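Arginine decarboxylase, A207R protein (Paramecium bursaria Chlorella virus 1, PDB 2NVA) decarboxylates arginine to agmatine with the help of pyridoxal 5'-phosphate, as a viral member of the eukaryotic ornithine decarboxylase-like family. Local coordinates at residues 12-24 / 360-372. Sequence-based numbering, arbitrary orientation.
Sequences HPHQTKSFYVSSP and SFNGFGEYDVYYI
Parallel pairing of strands 18-22 and 367-371 brings the two ends of the chain together in the mixed beta-sheet beside the TIM barrel, with strand 262-274 antiparallel on the far side of 18-22. The evidence is a 23° angle between the strand axes and five alternating backbone bonds, from D368 N to S18 O through Y20 and S22 to I372 N on S22 O; the straightest, Y370 N to Y20 O, spans 2.8 Å at 175°.

On the face carrying F19 and Y370, the Y370 ring presents its edge to two aromatic faces. Its OH lies over the H12 imidazole, 3.5 Å from CG, while CD2 comes within 3.6 Å of F19 CD1 in an offset edge-to-face pair. Helix 2-11 packs on this cluster through I8 and L9.

On the other face, Y20 turns its edge to the face of Y367. Y367 CG sits between its backbone N and carbonyl carbon (chi1 60°), which brings CD1 3.5 Å from Y20 CD2. Near S18, a salt bridge joins K17 NZ to E366 OE1 at 3.2 Å, its hydrogen bond weak, and a water accepts from S18 N and donates to E366 O, its oxygen 2.8 Å from that carbonyl O.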
loop_
_atom_site.group_PDB
_atom_site.type_symbol
_atom_site.label_atom_id
_atom_site.label_comp_id
_atom_site.label_asym_id
_atom_site.label_seq_id
_atom_site.Cartn_x
_atom_site.Cartn_y
_atom_site.Cartn_z
ATOM N N HIS A 12 -8.497 19.522 -21.692
ATOM C CA HIS A 12 -8.467 18.064 -21.823
ATOM C C HIS A 12 -9.838 17.497 -21.446
ATOM O O HIS A 12 -9.979 16.849 -20.401
ATOM C CB HIS A 12 -7.340 17.471 -20.952
ATOM C CG HIS A 12 -5.982 17.931 -21.360
ATOM N ND1 HIS A 12 -5.448 19.135 -20.950
ATOM C CD2 HIS A 12 -5.059 17.372 -22.180
ATOM C CE1 HIS A 12 -4.254 19.300 -21.499
ATOM N NE2 HIS A 12 -3.993 18.240 -22.244
ATOM N N PRO A 13 -10.869 17.749 -22.286
ATOM C CA PRO A 13 -12.219 17.368 -21.906
ATOM C C PRO A 13 -12.433 15.852 -21.819
ATOM O O PRO A 13 -13.447 15.413 -21.297
ATOM C CB PRO A 13 -13.085 17.991 -23.007
ATOM C CG PRO A 13 -12.192 18.083 -24.174
ATOM C CD PRO A 13 -10.847 18.394 -23.621
ATOM N N HIS A 14 -11.492 15.063 -22.319
ATOM C CA HIS A 14 -11.626 13.610 -22.231
ATOM C C HIS A 14 -10.787 13.004 -21.122
ATOM O O HIS A 14 -10.567 11.781 -21.071
ATOM C CB HIS A 14 -11.380 12.986 -23.593
ATOM C CG HIS A 14 -12.389 13.441 -24.590
ATOM N ND1 HIS A 14 -12.054 14.004 -25.802
ATOM C CD2 HIS A 14 -13.736 13.539 -24.482
ATOM C CE1 HIS A 14 -13.161 14.360 -26.435
ATOM N NE2 HIS A 14 -14.195 14.096 -25.650
ATOM N N GLN A 15 -10.348 13.861 -20.209
ATOM C CA GLN A 15 -9.645 13.402 -19.007
ATOM C C GLN A 15 -10.531 12.425 -18.229
ATOM O O GLN A 15 -11.692 12.733 -17.932
ATOM C CB GLN A 15 -9.241 14.608 -18.138
ATOM C CG GLN A 15 -8.425 14.256 -16.878
ATOM C CD GLN A 15 -7.063 13.648 -17.182
ATOM O OE1 GLN A 15 -6.637 12.707 -16.510
ATOM N NE2 GLN A 15 -6.378 14.174 -18.180
ATOM N N THR A 16 -10.011 11.236 -17.916
ATOM C CA THR A 16 -10.783 10.310 -17.089
ATOM C C THR A 16 -10.063 9.914 -15.807
ATOM O O THR A 16 -10.689 9.872 -14.756
ATOM C CB THR A 16 -11.238 9.019 -17.826
ATOM O OG1 THR A 16 -10.096 8.332 -18.352
ATOM C CG2 THR A 16 -12.154 9.355 -18.961
ATOM N N LYS A 17 -8.769 9.616 -15.899
ATOM C CA LYS A 17 -7.960 9.256 -14.722
ATOM C C LYS A 17 -7.830 10.428 -13.759
ATOM O O LYS A 17 -7.898 11.583 -14.171
ATOM C CB LYS A 17 -6.536 8.869 -15.127
ATOM C CG LYS A 17 -6.398 7.782 -16.152
ATOM C CD LYS A 17 -4.904 7.519 -16.340
ATOM C CE LYS A 17 -4.595 6.887 -17.664
ATOM N NZ LYS A 17 -5.115 5.501 -17.744
ATOM N N SER A 18 -7.616 10.129 -12.477
ATOM C CA SER A 18 -7.229 11.166 -11.534
ATOM C C SER A 18 -5.882 11.734 -11.982
ATOM O O SER A 18 -5.154 11.080 -12.730
ATOM C CB SER A 18 -7.134 10.610 -10.126
ATOM O OG SER A 18 -6.125 9.614 -10.054
ATOM N N PHE A 19 -5.560 12.950 -11.562
ATOM C CA PHE A 19 -4.311 13.571 -12.030
ATOM C C PHE A 19 -3.693 14.505 -10.999
ATOM O O PHE A 19 -4.399 15.229 -10.291
ATOM C CB PHE A 19 -4.493 14.276 -13.401
ATOM C CG PHE A 19 -5.508 15.414 -13.406
ATOM C CD1 PHE A 19 -5.095 16.740 -13.220
ATOM C CD2 PHE A 19 -6.865 15.166 -13.643
ATOM C CE1 PHE A 19 -6.024 17.794 -13.255
ATOM C CE2 PHE A 19 -7.802 16.202 -13.659
ATOM C CZ PHE A 19 -7.384 17.525 -13.474
ATOM N N TYR A 20 -2.366 14.456 -10.921
ATOM C CA TYR A 20 -1.598 15.389 -10.114
ATOM C C TYR A 20 -1.320 16.628 -10.941
ATOM O O TYR A 20 -1.024 16.513 -12.133
ATOM C CB TYR A 20 -0.269 14.764 -9.692
ATOM C CG TYR A 20 -0.436 13.654 -8.687
ATOM C CD1 TYR A 20 -0.401 13.921 -7.311
ATOM C CD2 TYR A 20 -0.635 12.345 -9.102
ATOM C CE1 TYR A 20 -0.564 12.903 -6.375
ATOM C CE2 TYR A 20 -0.807 11.314 -8.171
ATOM C CZ TYR A 20 -0.769 11.599 -6.812
ATOM O OH TYR A 20 -0.925 10.584 -5.895
ATOM N N VAL A 21 -1.434 17.801 -10.318
ATOM C CA VAL A 21 -0.971 19.048 -10.943
ATOM C C VAL A 21 0.206 19.523 -10.110
ATOM O O VAL A 21 0.038 19.889 -8.942
ATOM C CB VAL A 21 -2.074 20.140 -11.010
ATOM C CG1 VAL A 21 -1.527 21.427 -11.660
ATOM C CG2 VAL A 21 -3.306 19.608 -11.739
ATOM N N SER A 22 1.390 19.503 -10.720
ATOM C CA SER A 22 2.640 19.708 -9.991
ATOM C C SER A 22 3.319 20.988 -10.429
ATOM O O SER A 22 3.331 21.301 -11.620
ATOM C CB SER A 22 3.563 18.511 -10.220
ATOM O OG SER A 22 2.914 17.321 -9.788
ATOM N N SER A 23 3.878 21.723 -9.474
ATOM C CA SER A 23 4.512 23.010 -9.785
ATOM C C SER A 23 5.951 23.110 -9.285
ATOM O O SER A 23 6.184 23.334 -8.095
ATOM C CB SER A 23 3.692 24.180 -9.237
ATOM O OG SER A 23 3.261 23.880 -7.921
ATOM N N PRO A 24 6.916 22.955 -10.203
ATOM C CA PRO A 24 8.322 23.140 -9.856
ATOM C C PRO A 24 8.614 24.499 -9.205
ATOM O O PRO A 24 9.475 24.572 -8.324
ATOM C CB PRO A 24 9.047 23.014 -11.203
ATOM C CG PRO A 24 8.113 22.235 -12.069
ATOM C CD PRO A 24 6.720 22.525 -11.604
ATOM N N SER A 360 -1.637 -1.100 -7.761
ATOM C CA SER A 360 -2.621 -1.423 -8.779
ATOM C C SER A 360 -3.696 -2.374 -8.245
ATOM O O SER A 360 -4.335 -3.088 -9.023
ATOM C CB SER A 360 -1.944 -1.995 -10.035
ATOM O OG SER A 360 -1.169 -3.143 -9.755
ATOM N N PHE A 361 -3.896 -2.371 -6.926
ATOM C CA PHE A 361 -4.906 -3.220 -6.291
ATOM C C PHE A 361 -6.277 -2.978 -6.949
ATOM O O PHE A 361 -6.655 -1.832 -7.189
ATOM C CB PHE A 361 -4.963 -2.936 -4.787
ATOM C CG PHE A 361 -5.860 -3.892 -4.004
ATOM C CD1 PHE A 361 -5.789 -5.281 -4.205
ATOM C CD2 PHE A 361 -6.740 -3.403 -3.043
ATOM C CE1 PHE A 361 -6.602 -6.154 -3.466
ATOM C CE2 PHE A 361 -7.557 -4.259 -2.311
ATOM C CZ PHE A 361 -7.486 -5.641 -2.521
ATOM N N ASN A 362 -6.997 -4.060 -7.239
ATOM C CA ASN A 362 -8.302 -4.024 -7.917
ATOM C C ASN A 362 -8.251 -3.566 -9.387
ATOM O O ASN A 362 -9.290 -3.464 -10.036
ATOM C CB ASN A 362 -9.298 -3.135 -7.160
ATOM C CG ASN A 362 -9.925 -3.817 -5.959
ATOM O OD1 ASN A 362 -9.253 -4.527 -5.193
ATOM N ND2 ASN A 362 -11.218 -3.589 -5.780
ATOM N N GLY A 363 -7.055 -3.289 -9.899
ATOM C CA GLY A 363 -6.906 -2.807 -11.272
ATOM C C GLY A 363 -7.050 -1.296 -11.369
ATOM O O GLY A 363 -7.174 -0.758 -12.464
ATOM N N PHE A 364 -7.068 -0.608 -10.230
ATOM C CA PHE A 364 -7.085 0.867 -10.234
ATOM C C PHE A 364 -5.666 1.403 -10.025
ATOM O O PHE A 364 -4.702 0.686 -10.290
ATOM C CB PHE A 364 -8.050 1.394 -9.170
ATOM C CG PHE A 364 -9.462 0.947 -9.368
ATOM C CD1 PHE A 364 -10.185 1.353 -10.498
ATOM C CD2 PHE A 364 -10.073 0.101 -8.449
ATOM C CE1 PHE A 364 -11.501 0.946 -10.694
ATOM C CE2 PHE A 364 -11.400 -0.327 -8.646
ATOM C CZ PHE A 364 -12.115 0.095 -9.753
ATOM N N GLY A 365 -5.523 2.641 -9.551
ATOM C CA GLY A 365 -4.188 3.168 -9.250
ATOM C C GLY A 365 -3.554 4.004 -10.345
ATOM O O GLY A 365 -2.493 4.581 -10.132
ATOM N N GLU A 366 -4.201 4.106 -11.499
ATOM C CA GLU A 366 -3.644 4.892 -12.602
ATOM C C GLU A 366 -3.885 6.373 -12.369
ATOM O O GLU A 366 -4.885 6.769 -11.760
ATOM C CB GLU A 366 -4.223 4.447 -13.947
ATOM C CG GLU A 366 -3.852 3.012 -14.287
ATOM C CD GLU A 366 -3.834 2.748 -15.753
ATOM O OE1 GLU A 366 -4.932 2.644 -16.353
ATOM O OE2 GLU A 366 -2.718 2.635 -16.330
ATOM N N TYR A 367 -2.947 7.181 -12.848
ATOM C CA TYR A 367 -3.075 8.632 -12.748
ATOM C C TYR A 367 -2.229 9.293 -13.815
ATOM O O TYR A 367 -1.255 8.710 -14.307
ATOM C CB TYR A 367 -2.662 9.135 -11.349
ATOM C CG TYR A 367 -1.227 8.817 -10.977
ATOM C CD1 TYR A 367 -0.191 9.675 -11.314
ATOM C CD2 TYR A 367 -0.915 7.659 -10.271
ATOM C CE1 TYR A 367 1.128 9.391 -10.989
ATOM C CE2 TYR A 367 0.403 7.370 -9.934
ATOM C CZ TYR A 367 1.417 8.238 -10.296
ATOM O OH TYR A 367 2.733 7.959 -9.961
ATOM N N ASP A 368 -2.615 10.508 -14.170
ATOM C CA ASP A 368 -1.789 11.366 -15.031
ATOM C C ASP A 368 -1.075 12.431 -14.200
ATOM O O ASP A 368 -1.406 12.651 -13.034
ATOM C CB ASP A 368 -2.675 12.056 -16.075
ATOM C CG ASP A 368 -3.266 11.077 -17.087
ATOM O OD1 ASP A 368 -2.541 10.151 -17.518
ATOM O OD2 ASP A 368 -4.448 11.242 -17.457
ATOM N N VAL A 369 -0.100 13.107 -14.812
ATOM C CA VAL A 369 0.593 14.201 -14.148
ATOM C C VAL A 369 0.685 15.375 -15.113
ATOM O O VAL A 369 1.148 15.209 -16.241
ATOM C CB VAL A 369 2.022 13.794 -13.679
ATOM C CG1 VAL A 369 2.663 14.933 -12.901
ATOM C CG2 VAL A 369 1.979 12.535 -12.792
ATOM N N TYR A 370 0.240 16.547 -14.667
ATOM C CA TYR A 370 0.368 17.784 -15.454
ATOM C C TYR A 370 1.296 18.727 -14.720
ATOM O O TYR A 370 1.127 18.947 -13.517
ATOM C CB TYR A 370 -0.991 18.466 -15.591
ATOM C CG TYR A 370 -1.948 17.742 -16.511
ATOM C CD1 TYR A 370 -1.912 17.950 -17.891
ATOM C CD2 TYR A 370 -2.892 16.862 -16.002
ATOM C CE1 TYR A 370 -2.801 17.290 -18.748
ATOM C CE2 TYR A 370 -3.777 16.191 -16.840
ATOM C CZ TYR A 370 -3.717 16.391 -18.203
ATOM O OH TYR A 370 -4.613 15.747 -19.028
ATOM N N TYR A 371 2.272 19.280 -15.429
ATOM C CA TYR A 371 3.191 20.239 -14.834
ATOM C C TYR A 371 2.814 21.650 -15.258
ATOM O O TYR A 371 2.494 21.894 -16.423
ATOM C CB TYR A 371 4.642 19.943 -15.238
ATOM C CG TYR A 371 5.068 18.550 -14.856
ATOM C CD1 TYR A 371 5.428 18.253 -13.543
ATOM C CD2 TYR A 371 5.090 17.525 -15.801
ATOM C CE1 TYR A 371 5.800 16.971 -13.178
ATOM C CE2 TYR A 371 5.460 16.236 -15.451
ATOM C CZ TYR A 371 5.822 15.968 -14.136
ATOM O OH TYR A 371 6.197 14.690 -13.787
ATOM N N ILE A 372 2.821 22.567 -14.298
ATOM C CA ILE A 372 2.507 23.978 -14.569
ATOM C C ILE A 372 3.682 24.857 -14.173
ATOM O O ILE A 372 4.665 24.389 -13.597
ATOM C CB ILE A 372 1.232 24.428 -13.837
ATOM C CG1 ILE A 372 1.366 24.183 -12.322
ATOM C CG2 ILE A 372 -0.004 23.711 -14.431
ATOM C CD1 ILE A 372 0.361 24.935 -11.472
ATOM O OXT ILE A 372 3.689 26.072 -14.420
HETATM O O HOH W 1 -7.393 10.137 -18.478
HETATM O O HOH W 2 -7.613 7.383 -11.546
#